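Endoglucanase FnCel5A (Fervidobacterium nodosum, PDB 3NCO) probably hydrolyses the beta-1,4-glucosidic bonds of cellulose as a glycoside hydrolase family 5 endoglucanase built on a TIM barrel. Local coordinates at residues E206-G214 / T221-E229; V235-S246 / T278-F288. All coordinates share one frame; numbering follows the deposited sequence.

Overall arrangement
The chain folds as a TIM barrel of eight parallel strands, and both contacts belong to its later part. After strand 198-204 the chain enters the short helix 208-211, and contact 1 closes a local loop when 221-229, only a few residues on, runs back alongside 206-214. Helix 232-252 follows at once. Contact 2 then pairs it with helix 269-285, across a longer excursion that includes strand 256-261, and its second segment ends as strand 289-292 begins. The contacts lie in series, neither nested nor crossed, their centres about 20 Å apart. Trp228 joins them: its indole, at the end of contact 1, packs on Ile238 and Thr278 of contact 2.

Contact 1: E206-G214 / T221-E229; sequences EPFNFTHQG and TLPIGVKWE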
loop_
_atom_site.group_PDB
_atom_site.type_symbol
_atom_site.label_atom_id
_atom_site.label_comp_id
_atom_site.label_asym_id
_atom_site.label_seq_id
_atom_site.Cartn_x
_atom_site.Cartn_y
_atom_site.Cartn_z
ATOM N N GLU A 206 -14.531 -0.719 2.421
ATOM C CA GLU A 206 -15.950 -0.990 2.696
ATOM C C GLU A 206 -16.572 0.112 3.506
ATOM O O GLU A 206 -15.907 0.664 4.401
ATOM C CB GLU A 206 -16.098 -2.299 3.448
ATOM C CG GLU A 206 -15.418 -3.441 2.655
ATOM C CD GLU A 206 -15.922 -3.487 1.222
ATOM O OE1 GLU A 206 -17.144 -3.353 0.976
ATOM O OE2 GLU A 206 -15.111 -3.601 0.290
ATOM N N PRO A 207 -17.850 0.424 3.233
ATOM C CA PRO A 207 -18.744 -0.054 2.151
ATOM C C PRO A 207 -18.258 0.514 0.826
ATOM O O PRO A 207 -18.048 1.736 0.734
ATOM C CB PRO A 207 -20.124 0.541 2.540
ATOM C CG PRO A 207 -19.967 0.858 3.981
ATOM C CD PRO A 207 -18.563 1.315 4.155
ATOM N N PHE A 208 -18.022 -0.349 -0.169
ATOM C CA PHE A 208 -17.444 0.095 -1.437
ATOM C C PHE A 208 -18.354 1.100 -2.131
ATOM O O PHE A 208 -17.850 2.033 -2.782
ATOM C CB PHE A 208 -17.185 -1.104 -2.347
ATOM C CG PHE A 208 -16.191 -0.854 -3.416
ATOM C CD1 PHE A 208 -14.834 -1.004 -3.144
ATOM C CD2 PHE A 208 -16.592 -0.526 -4.723
ATOM C CE1 PHE A 208 -13.873 -0.794 -4.131
ATOM C CE2 PHE A 208 -15.602 -0.330 -5.744
ATOM C CZ PHE A 208 -14.258 -0.472 -5.422
ATOM N N ASN A 209 -19.679 0.953 -1.938
ATOM C CA ASN A 209 -20.593 1.919 -2.555
ATOM C C ASN A 209 -20.551 3.273 -1.847
ATOM O O ASN A 209 -21.059 4.279 -2.381
ATOM C CB ASN A 209 -22.027 1.358 -2.730
ATOM C CG ASN A 209 -22.786 1.203 -1.403
ATOM O OD1 ASN A 209 -22.218 1.357 -0.307
ATOM N ND2 ASN A 209 -24.060 0.829 -1.502
ATOM N N PHE A 210 -19.922 3.304 -0.659
ATOM C CA PHE A 210 -19.643 4.579 -0.008
ATOM C C PHE A 210 -18.293 5.152 -0.438
ATOM O O PHE A 210 -18.207 6.312 -0.866
ATOM C CB PHE A 210 -19.714 4.505 1.523
ATOM C CG PHE A 210 -19.206 5.768 2.183
ATOM C CD1 PHE A 210 -19.956 6.952 2.115
ATOM C CD2 PHE A 210 -17.953 5.819 2.768
ATOM C CE1 PHE A 210 -19.468 8.132 2.649
ATOM C CE2 PHE A 210 -17.437 6.999 3.304
ATOM C CZ PHE A 210 -18.194 8.158 3.253
ATOM N N THR A 211 -17.219 4.355 -0.336
ATOM C CA THR A 211 -15.892 4.927 -0.558
ATOM C C THR A 211 -15.645 5.191 -2.047
ATOM O O THR A 211 -14.767 5.999 -2.399
ATOM C CB THR A 211 -14.777 3.984 -0.076
ATOM O OG1 THR A 211 -14.812 2.771 -0.861
ATOM C CG2 THR A 211 -14.902 3.707 1.479
ATOM N N HIS A 212 -16.400 4.510 -2.925
ATOM C CA HIS A 212 -16.157 4.694 -4.368
ATOM C C HIS A 212 -17.354 5.278 -5.091
ATOM O O HIS A 212 -17.404 5.215 -6.325
ATOM C CB HIS A 212 -15.702 3.386 -5.048
ATOM C CG HIS A 212 -14.339 2.967 -4.646
ATOM N ND1 HIS A 212 -13.281 2.864 -5.535
ATOM C CD2 HIS A 212 -13.839 2.687 -3.419
ATOM C CE1 HIS A 212 -12.188 2.526 -4.865
ATOM N NE2 HIS A 212 -12.499 2.410 -3.583
ATOM N N GLN A 213 -18.293 5.895 -4.359
ATOM C CA GLN A 213 -19.431 6.539 -5.038
ATOM C C GLN A 213 -18.908 7.616 -5.983
ATOM O O GLN A 213 -17.961 8.375 -5.666
ATOM C CB GLN A 213 -20.410 7.126 -4.038
ATOM C CG GLN A 213 -19.824 8.256 -3.220
ATOM C CD GLN A 213 -20.767 8.645 -2.100
ATOM O OE1 GLN A 213 -21.804 9.264 -2.345
ATOM N NE2 GLN A 213 -20.451 8.221 -0.865
ATOM N N GLY A 214 -19.488 7.642 -7.174
ATOM C CA GLY A 214 -19.108 8.660 -8.160
ATOM C C GLY A 214 -17.767 8.470 -8.871
ATOM O O GLY A 214 -17.443 9.243 -9.793
ATOM N N THR A 221 -20.598 2.969 -12.930
ATOM C CA THR A 221 -20.376 4.083 -12.005
ATOM C C THR A 221 -21.457 3.996 -10.927
ATOM O O THR A 221 -22.630 3.744 -11.223
ATOM C CB THR A 221 -20.421 5.419 -12.739
ATOM O OG1 THR A 221 -19.415 5.410 -13.768
ATOM C CG2 THR A 221 -20.174 6.568 -11.761
ATOM N N LEU A 222 -21.027 4.120 -9.665
ATOM C CA LEU A 222 -21.937 3.983 -8.518
ATOM C C LEU A 222 -22.559 5.314 -8.144
ATOM O O LEU A 222 -21.872 6.369 -8.211
ATOM C CB LEU A 222 -21.155 3.409 -7.308
ATOM C CG LEU A 222 -20.463 2.067 -7.604
ATOM C CD1 LEU A 222 -19.693 1.532 -6.380
ATOM C CD2 LEU A 222 -21.427 0.980 -8.127
ATOM N N PRO A 223 -23.863 5.278 -7.741
ATOM C CA PRO A 223 -24.592 6.485 -7.375
ATOM C C PRO A 223 -23.919 7.302 -6.279
ATOM O O PRO A 223 -23.359 6.719 -5.336
ATOM C CB PRO A 223 -25.929 5.949 -6.806
ATOM C CG PRO A 223 -26.066 4.571 -7.356
ATOM C CD PRO A 223 -24.701 4.058 -7.643
ATOM N N ILE A 224 -24.003 8.624 -6.369
ATOM C CA ILE A 224 -23.552 9.489 -5.270
ATOM C C ILE A 224 -24.669 9.759 -4.233
ATOM O O ILE A 224 -25.788 9.217 -4.338
ATOM C CB ILE A 224 -22.925 10.810 -5.725
ATOM C CG1 ILE A 224 -23.907 11.646 -6.569
ATOM C CG2 ILE A 224 -21.635 10.552 -6.507
ATOM C CD1 ILE A 224 -23.621 13.115 -6.460
ATOM N N GLY A 225 -24.337 10.563 -3.227
ATOM C CA GLY A 225 -25.238 10.823 -2.116
ATOM C C GLY A 225 -25.313 9.745 -1.048
ATOM O O GLY A 225 -26.189 9.810 -0.187
ATOM N N VAL A 226 -24.393 8.770 -1.100
ATOM C CA VAL A 226 -24.421 7.674 -0.128
ATOM C C VAL A 226 -23.722 8.171 1.154
ATOM O O VAL A 226 -22.587 8.617 1.102
ATOM C CB VAL A 226 -23.728 6.397 -0.708
ATOM C CG1 VAL A 226 -23.604 5.329 0.355
ATOM C CG2 VAL A 226 -24.530 5.922 -1.915
ATOM N N LYS A 227 -24.403 8.111 2.304
ATOM C CA LYS A 227 -23.806 8.618 3.521
ATOM C C LYS A 227 -23.088 7.547 4.352
ATOM O O LYS A 227 -23.287 6.356 4.171
ATOM C CB LYS A 227 -24.868 9.315 4.385
ATOM C CG LYS A 227 -25.466 10.540 3.653
ATOM C CD LYS A 227 -26.581 11.188 4.435
ATOM C CE LYS A 227 -27.844 10.313 4.372
ATOM N NZ LYS A 227 -29.082 11.138 4.215
ATOM N N TRP A 228 -22.280 8.000 5.293
ATOM C CA TRP A 228 -21.756 7.112 6.306
ATOM C C TRP A 228 -21.773 7.928 7.599
ATOM O O TRP A 228 -21.080 8.933 7.723
ATOM C CB TRP A 228 -20.348 6.612 5.920
ATOM C CG TRP A 228 -19.908 5.407 6.795
ATOM C CD1 TRP A 228 -20.063 4.087 6.486
ATOM C CD2 TRP A 228 -19.316 5.451 8.110
ATOM N NE1 TRP A 228 -19.592 3.302 7.526
ATOM C CE2 TRP A 228 -19.114 4.109 8.522
ATOM C CE3 TRP A 228 -18.884 6.488 8.952
ATOM C CZ2 TRP A 228 -18.518 3.773 9.770
ATOM C CZ3 TRP A 228 -18.315 6.168 10.215
ATOM C CH2 TRP A 228 -18.138 4.811 10.605
ATOM N N GLU A 229 -22.572 7.488 8.577
ATOM C CA GLU A 229 -22.962 8.380 9.684
ATOM C C GLU A 229 -22.377 8.072 11.047
ATOM O O GLU A 229 -22.680 8.765 12.058
ATOM C CB GLU A 229 -24.485 8.444 9.750
ATOM C CG GLU A 229 -25.032 8.994 8.456
ATOM C CD GLU A 229 -26.510 8.981 8.472
ATOM O OE1 GLU A 229 -27.059 9.992 8.967
ATOM O OE2 GLU A 229 -27.110 7.966 8.039
HETATM O O HOH W 1 -22.961 4.324 -4.419
HETATM O O HOH W 2 -18.272 4.363 -8.882
#
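The Gln213 amide pairs with the backbone of Val226 at both its ends: Val226 N donates to OE1 at 2.9 Å, and NE2 donates almost straight (167°) to Val226 O. NE2 also donates to Phe210 O, and both its acceptors lie close to the amide plane, which fixes its rotation. With CG between the backbone N and the carbonyl carbon (chi1 65°), the extended chain carries the amide across. Replaced by an alanine, Gln213 would probably leave the N-H and C=O of Val226 without these mates, freeing the loop to shift. Gly214 N donates to Leu222 O; a CB at Gly214, whose phi is positive, would clash with Ile224 CG2. Waters bridge Asn209 O to Pro223 O and His212 O to Leu222 N. Leu222 CD1 packs 3.9 Å from Asn209 CA and near the Phe208 ring, and Val226 CG1 lies against Phe210 CB. Trp228 CB stands 3.6 Å from the centroid of the Phe210 ring, over its face, while Val226 O lies at the ring edge. Backbone polar groups and apolar side chains together thus hold this irregular connection from barrel strand 198-204 to helix 232-252, whose Trp228 packs edge-to-face with Trp275 of helix 269-285.

Contact 2: V235-S246 / T278-F288; sequences VEQIRNHFKYVS and TVRRIAEEFGF
Ile282 fits as a knob among Val235, Ile238, Arg239 and Phe242, at the heart of the tightly packed part. Its two branches fill separate parts of the hole: CG1 lies anti to the carbonyl carbon (chi1 -66°), sending CD1 to within 3.7 Å of Ile238 CG2, while CG2 meets Phe242 CB. Ile238 turns its CD1 to both Thr278 and Val279. Phe242, large and apolar, spans the inner side: the small Ala283 lets the ring edge approach, with Phe242 CE2 3.8 Å from Ala283 CB; CZ touches Val279 CG1, and CD2 approaches Phe288 CE2 at 3.6 Å, the two rings slid apart with little overlap, planes at 29°. Tyr204 and Phe202 of strand 198-204 meet Phe242 edge-to-face, so this side rests on the barrel. Phe286 lays one ring face against the backbone around Lys243, and at this end a water joins Ser246 OG to Phe286 O.

The solvent side is sparser and polar. Arg239 NH1 forms a salt bridge with Glu285 OE1 at 2.6 Å, the carboxylate oxygen near the guanidinium plane; a long pairing with Glu236 extends the network. Gly287, with positive phi, ends helix 269-285 in a Schellman motif. That helix is the crossover between parallel strands 256-261 and 289-292, a beta-alpha-beta unit of the TIM barrel, and helix 232-252 of the preceding unit packs beside it, axes 10.1 Å apart and 32° between their directions.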
loop_
_atom_site.group_PDB
_atom_site.type_symbol
_atom_site.label_atom_id
_atom_site.label_comp_id
_atom_site.label_asym_id
_atom_site.label_seq_id
_atom_site.Cartn_x
_atom_site.Cartn_y
_atom_site.Cartn_z
ATOM N N VAL A 235 -20.309 1.245 12.471
ATOM C CA VAL A 235 -19.026 0.985 13.157
ATOM C C VAL A 235 -18.780 -0.527 13.378
ATOM O O VAL A 235 -17.678 -1.032 13.160
ATOM C CB VAL A 235 -18.995 1.745 14.516
ATOM C CG1 VAL A 235 -17.668 1.476 15.285
ATOM C CG2 VAL A 235 -19.245 3.248 14.280
ATOM N N GLU A 236 -19.809 -1.241 13.813
ATOM C CA GLU A 236 -19.712 -2.670 14.044
ATOM C C GLU A 236 -19.408 -3.431 12.744
ATOM O O GLU A 236 -18.695 -4.438 12.768
ATOM C CB GLU A 236 -21.004 -3.196 14.724
ATOM C CG GLU A 236 -20.945 -4.690 15.032
ATOM C CD GLU A 236 -19.651 -5.109 15.748
ATOM O OE1 GLU A 236 -19.183 -4.380 16.659
ATOM O OE2 GLU A 236 -19.103 -6.172 15.383
ATOM N N GLN A 237 -19.920 -2.975 11.595
ATOM C CA GLN A 237 -19.544 -3.654 10.325
ATOM C C GLN A 237 -18.032 -3.650 10.145
ATOM O O GLN A 237 -17.439 -4.672 9.767
ATOM C CB GLN A 237 -20.207 -3.008 9.081
ATOM C CG GLN A 237 -21.753 -3.176 8.957
ATOM C CD GLN A 237 -22.136 -4.513 8.284
ATOM O OE1 GLN A 237 -21.520 -4.895 7.262
ATOM N NE2 GLN A 237 -23.124 -5.233 8.855
ATOM N N ILE A 238 -17.396 -2.505 10.420
ATOM C CA ILE A 238 -15.938 -2.382 10.242
ATOM C C ILE A 238 -15.200 -3.216 11.313
ATOM O O ILE A 238 -14.246 -3.935 11.017
ATOM C CB ILE A 238 -15.461 -0.911 10.306
ATOM C CG1 ILE A 238 -16.142 -0.123 9.182
ATOM C CG2 ILE A 238 -13.893 -0.786 10.236
ATOM C CD1 ILE A 238 -15.861 1.399 9.224
ATOM N N ARG A 239 -15.619 -3.083 12.561
ATOM C CA ARG A 239 -14.996 -3.858 13.632
ATOM C C ARG A 239 -15.028 -5.372 13.320
ATOM O O ARG A 239 -14.054 -6.073 13.546
ATOM C CB ARG A 239 -15.696 -3.552 14.965
ATOM C CG ARG A 239 -14.880 -4.143 16.141
ATOM C CD ARG A 239 -15.460 -3.887 17.503
ATOM N NE ARG A 239 -16.107 -2.585 17.630
ATOM C CZ ARG A 239 -15.465 -1.437 17.808
ATOM N NH1 ARG A 239 -14.141 -1.425 17.881
ATOM N NH2 ARG A 239 -16.149 -0.302 17.933
ATOM N N ASN A 240 -16.172 -5.874 12.839
ATOM C CA ASN A 240 -16.341 -7.292 12.527
ATOM C C ASN A 240 -15.305 -7.667 11.447
ATOM O O ASN A 240 -14.656 -8.713 11.511
ATOM C CB ASN A 240 -17.813 -7.557 12.078
ATOM C CG ASN A 240 -18.148 -9.050 11.818
ATOM O OD1 ASN A 240 -18.141 -9.891 12.740
ATOM N ND2 ASN A 240 -18.498 -9.362 10.573
ATOM N N HIS A 241 -15.191 -6.818 10.417
ATOM C CA HIS A 241 -14.208 -7.074 9.344
ATOM C C HIS A 241 -12.759 -7.148 9.885
ATOM O O HIS A 241 -11.980 -8.035 9.509
ATOM C CB HIS A 241 -14.315 -5.958 8.320
ATOM C CG HIS A 241 -15.615 -5.967 7.571
ATOM N ND1 HIS A 241 -16.068 -4.874 6.868
ATOM C CD2 HIS A 241 -16.552 -6.935 7.413
ATOM C CE1 HIS A 241 -17.206 -5.181 6.268
ATOM N NE2 HIS A 241 -17.523 -6.427 6.585
ATOM N N PHE A 242 -12.376 -6.158 10.679
ATOM C CA PHE A 242 -10.977 -6.057 11.152
ATOM C C PHE A 242 -10.683 -7.144 12.192
ATOM O O PHE A 242 -9.556 -7.693 12.217
ATOM C CB PHE A 242 -10.708 -4.682 11.765
ATOM C CG PHE A 242 -10.454 -3.603 10.756
ATOM C CD1 PHE A 242 -11.252 -3.463 9.616
ATOM C CD2 PHE A 242 -9.363 -2.766 10.907
ATOM C CE1 PHE A 242 -10.965 -2.452 8.653
ATOM C CE2 PHE A 242 -9.069 -1.786 9.960
ATOM C CZ PHE A 242 -9.894 -1.611 8.864
ATOM N N LYS A 243 -11.684 -7.474 13.008
ATOM C CA LYS A 243 -11.546 -8.634 13.935
ATOM C C LYS A 243 -11.235 -9.949 13.197
ATOM O O LYS A 243 -10.416 -10.785 13.624
ATOM C CB LYS A 243 -12.771 -8.751 14.828
ATOM C CG LYS A 243 -12.680 -9.900 15.862
ATOM C CD LYS A 243 -13.926 -9.919 16.758
ATOM C CE LYS A 243 -15.017 -10.698 16.071
ATOM N NZ LYS A 243 -15.557 -11.755 16.984
ATOM N N TYR A 244 -11.916 -10.162 12.066
ATOM C CA TYR A 244 -11.635 -11.323 11.271
ATOM C C TYR A 244 -10.167 -11.347 10.857
ATOM O O TYR A 244 -9.515 -12.398 10.938
ATOM C CB TYR A 244 -12.561 -11.318 10.046
ATOM C CG TYR A 244 -12.416 -12.478 9.108
ATOM C CD1 TYR A 244 -12.925 -13.724 9.446
ATOM C CD2 TYR A 244 -11.859 -12.304 7.834
ATOM C CE1 TYR A 244 -12.837 -14.788 8.580
ATOM C CE2 TYR A 244 -11.742 -13.430 6.936
ATOM C CZ TYR A 244 -12.259 -14.648 7.359
ATOM O OH TYR A 244 -12.231 -15.776 6.554
ATOM N N VAL A 245 -9.633 -10.200 10.403
ATOM C CA VAL A 245 -8.199 -10.173 9.993
ATOM C C VAL A 245 -7.275 -10.380 11.202
ATOM O O VAL A 245 -6.269 -11.109 11.091
ATOM C CB VAL A 245 -7.852 -8.868 9.285
ATOM C CG1 VAL A 245 -6.322 -8.782 8.888
ATOM C CG2 VAL A 245 -8.776 -8.709 7.993
ATOM N N SER A 246 -7.615 -9.738 12.313
ATOM C CA SER A 246 -6.835 -9.858 13.517
ATOM C C SER A 246 -6.799 -11.289 14.018
ATOM O O SER A 246 -5.736 -11.814 14.353
ATOM C CB SER A 246 -7.426 -8.917 14.586
ATOM O OG SER A 246 -6.881 -9.233 15.846
ATOM N N THR A 278 -13.004 6.391 11.952
ATOM C CA THR A 278 -13.436 5.111 12.504
ATOM C C THR A 278 -12.505 3.985 12.037
ATOM O O THR A 278 -12.062 3.165 12.817
ATOM C CB THR A 278 -14.885 4.813 12.073
ATOM O OG1 THR A 278 -15.758 5.781 12.667
ATOM C CG2 THR A 278 -15.340 3.431 12.490
ATOM N N VAL A 279 -12.183 3.983 10.760
ATOM C CA VAL A 279 -11.226 2.989 10.239
ATOM C C VAL A 279 -9.877 3.127 10.938
ATOM O O VAL A 279 -9.308 2.127 11.400
ATOM C CB VAL A 279 -11.078 3.100 8.701
ATOM C CG1 VAL A 279 -9.961 2.221 8.272
ATOM C CG2 VAL A 279 -12.387 2.661 8.016
ATOM N N ARG A 280 -9.360 4.351 11.042
ATOM C CA ARG A 280 -8.093 4.560 11.752
ATOM C C ARG A 280 -8.137 4.026 13.215
ATOM O O ARG A 280 -7.239 3.320 13.658
ATOM C CB ARG A 280 -7.672 6.030 11.752
ATOM C CG ARG A 280 -6.403 6.200 12.603
ATOM C CD ARG A 280 -6.053 7.648 12.868
ATOM N NE ARG A 280 -7.127 8.374 13.535
ATOM C CZ ARG A 280 -7.328 8.348 14.829
ATOM N NH1 ARG A 280 -8.303 9.053 15.383
ATOM N NH2 ARG A 280 -6.517 7.633 15.583
ATOM N N ARG A 281 -9.183 4.387 13.969
ATOM C CA ARG A 281 -9.282 3.945 15.369
ATOM C C ARG A 281 -9.358 2.434 15.486
ATOM O O ARG A 281 -8.791 1.864 16.424
ATOM C CB ARG A 281 -10.548 4.511 16.007
ATOM C CG ARG A 281 -10.519 6.020 16.179
ATOM C CD ARG A 281 -11.760 6.546 17.003
ATOM N NE ARG A 281 -13.014 5.793 16.741
ATOM C CZ ARG A 281 -14.164 6.292 16.226
ATOM N NH1 ARG A 281 -14.276 7.570 15.878
ATOM N NH2 ARG A 281 -15.223 5.490 16.051
ATOM N N ILE A 282 -10.092 1.787 14.580
ATOM C CA ILE A 282 -10.266 0.333 14.671
ATOM C C ILE A 282 -8.982 -0.394 14.232
ATOM O O ILE A 282 -8.605 -1.418 14.825
ATOM C CB ILE A 282 -11.503 -0.148 13.883
ATOM C CG1 ILE A 282 -12.777 0.409 14.559
ATOM C CG2 ILE A 282 -11.536 -1.700 13.752
ATOM C CD1 ILE A 282 -14.094 0.105 13.809
ATOM N N ALA A 283 -8.279 0.166 13.249
ATOM C CA ALA A 283 -6.954 -0.388 12.920
ATOM C C ALA A 283 -6.022 -0.247 14.138
ATOM O O ALA A 283 -5.300 -1.182 14.470
ATOM C CB ALA A 283 -6.338 0.313 11.659
ATOM N N GLU A 284 -6.090 0.890 14.850
ATOM C CA GLU A 284 -5.207 1.067 16.008
ATOM C C GLU A 284 -5.562 0.026 17.079
ATOM O O GLU A 284 -4.648 -0.573 17.709
ATOM C CB GLU A 284 -5.340 2.489 16.595
ATOM C CG GLU A 284 -4.625 3.538 15.774
ATOM C CD GLU A 284 -5.103 4.962 16.144
ATOM O OE1 GLU A 284 -5.904 5.090 17.117
ATOM O OE2 GLU A 284 -4.689 5.942 15.459
ATOM N N GLU A 285 -6.870 -0.201 17.272
ATOM C CA GLU A 285 -7.345 -1.089 18.325
ATOM C C GLU A 285 -6.850 -2.517 18.108
ATOM O O GLU A 285 -6.538 -3.234 19.076
ATOM C CB GLU A 285 -8.874 -1.011 18.434
ATOM C CG GLU A 285 -9.556 -2.129 19.204
ATOM C CD GLU A 285 -11.066 -2.235 18.871
ATOM O OE1 GLU A 285 -11.625 -1.255 18.266
ATOM O OE2 GLU A 285 -11.689 -3.287 19.247
ATOM N N PHE A 286 -6.745 -2.927 16.832
ATOM C CA PHE A 286 -6.221 -4.250 16.545
ATOM C C PHE A 286 -4.716 -4.306 16.324
ATOM O O PHE A 286 -4.188 -5.366 15.953
ATOM C CB PHE A 286 -7.001 -4.899 15.374
ATOM C CG PHE A 286 -8.414 -5.247 15.751
ATOM C CD1 PHE A 286 -8.658 -6.306 16.627
ATOM C CD2 PHE A 286 -9.490 -4.476 15.343
ATOM C CE1 PHE A 286 -9.942 -6.619 17.018
ATOM C CE2 PHE A 286 -10.796 -4.804 15.741
ATOM C CZ PHE A 286 -11.004 -5.840 16.603
ATOM N N GLY A 287 -3.992 -3.194 16.529
ATOM C CA GLY A 287 -2.538 -3.261 16.407
ATOM C C GLY A 287 -2.047 -3.297 14.966
ATOM O O GLY A 287 -0.914 -3.723 14.671
ATOM N N PHE A 288 -2.898 -2.828 14.050
ATOM C CA PHE A 288 -2.512 -2.736 12.636
ATOM C C PHE A 288 -1.809 -1.404 12.368
ATOM O O PHE A 288 -2.274 -0.353 12.786
ATOM C CB PHE A 288 -3.732 -2.782 11.706
ATOM C CG PHE A 288 -4.581 -4.024 11.839
ATOM C CD1 PHE A 288 -4.111 -5.167 12.474
ATOM C CD2 PHE A 288 -5.875 -4.052 11.264
ATOM C CE1 PHE A 288 -4.931 -6.280 12.578
ATOM C CE2 PHE A 288 -6.709 -5.189 11.328
ATOM C CZ PHE A 288 -6.206 -6.320 11.987
HETATM O O HOH W 3 -4.277 -7.989 15.968
#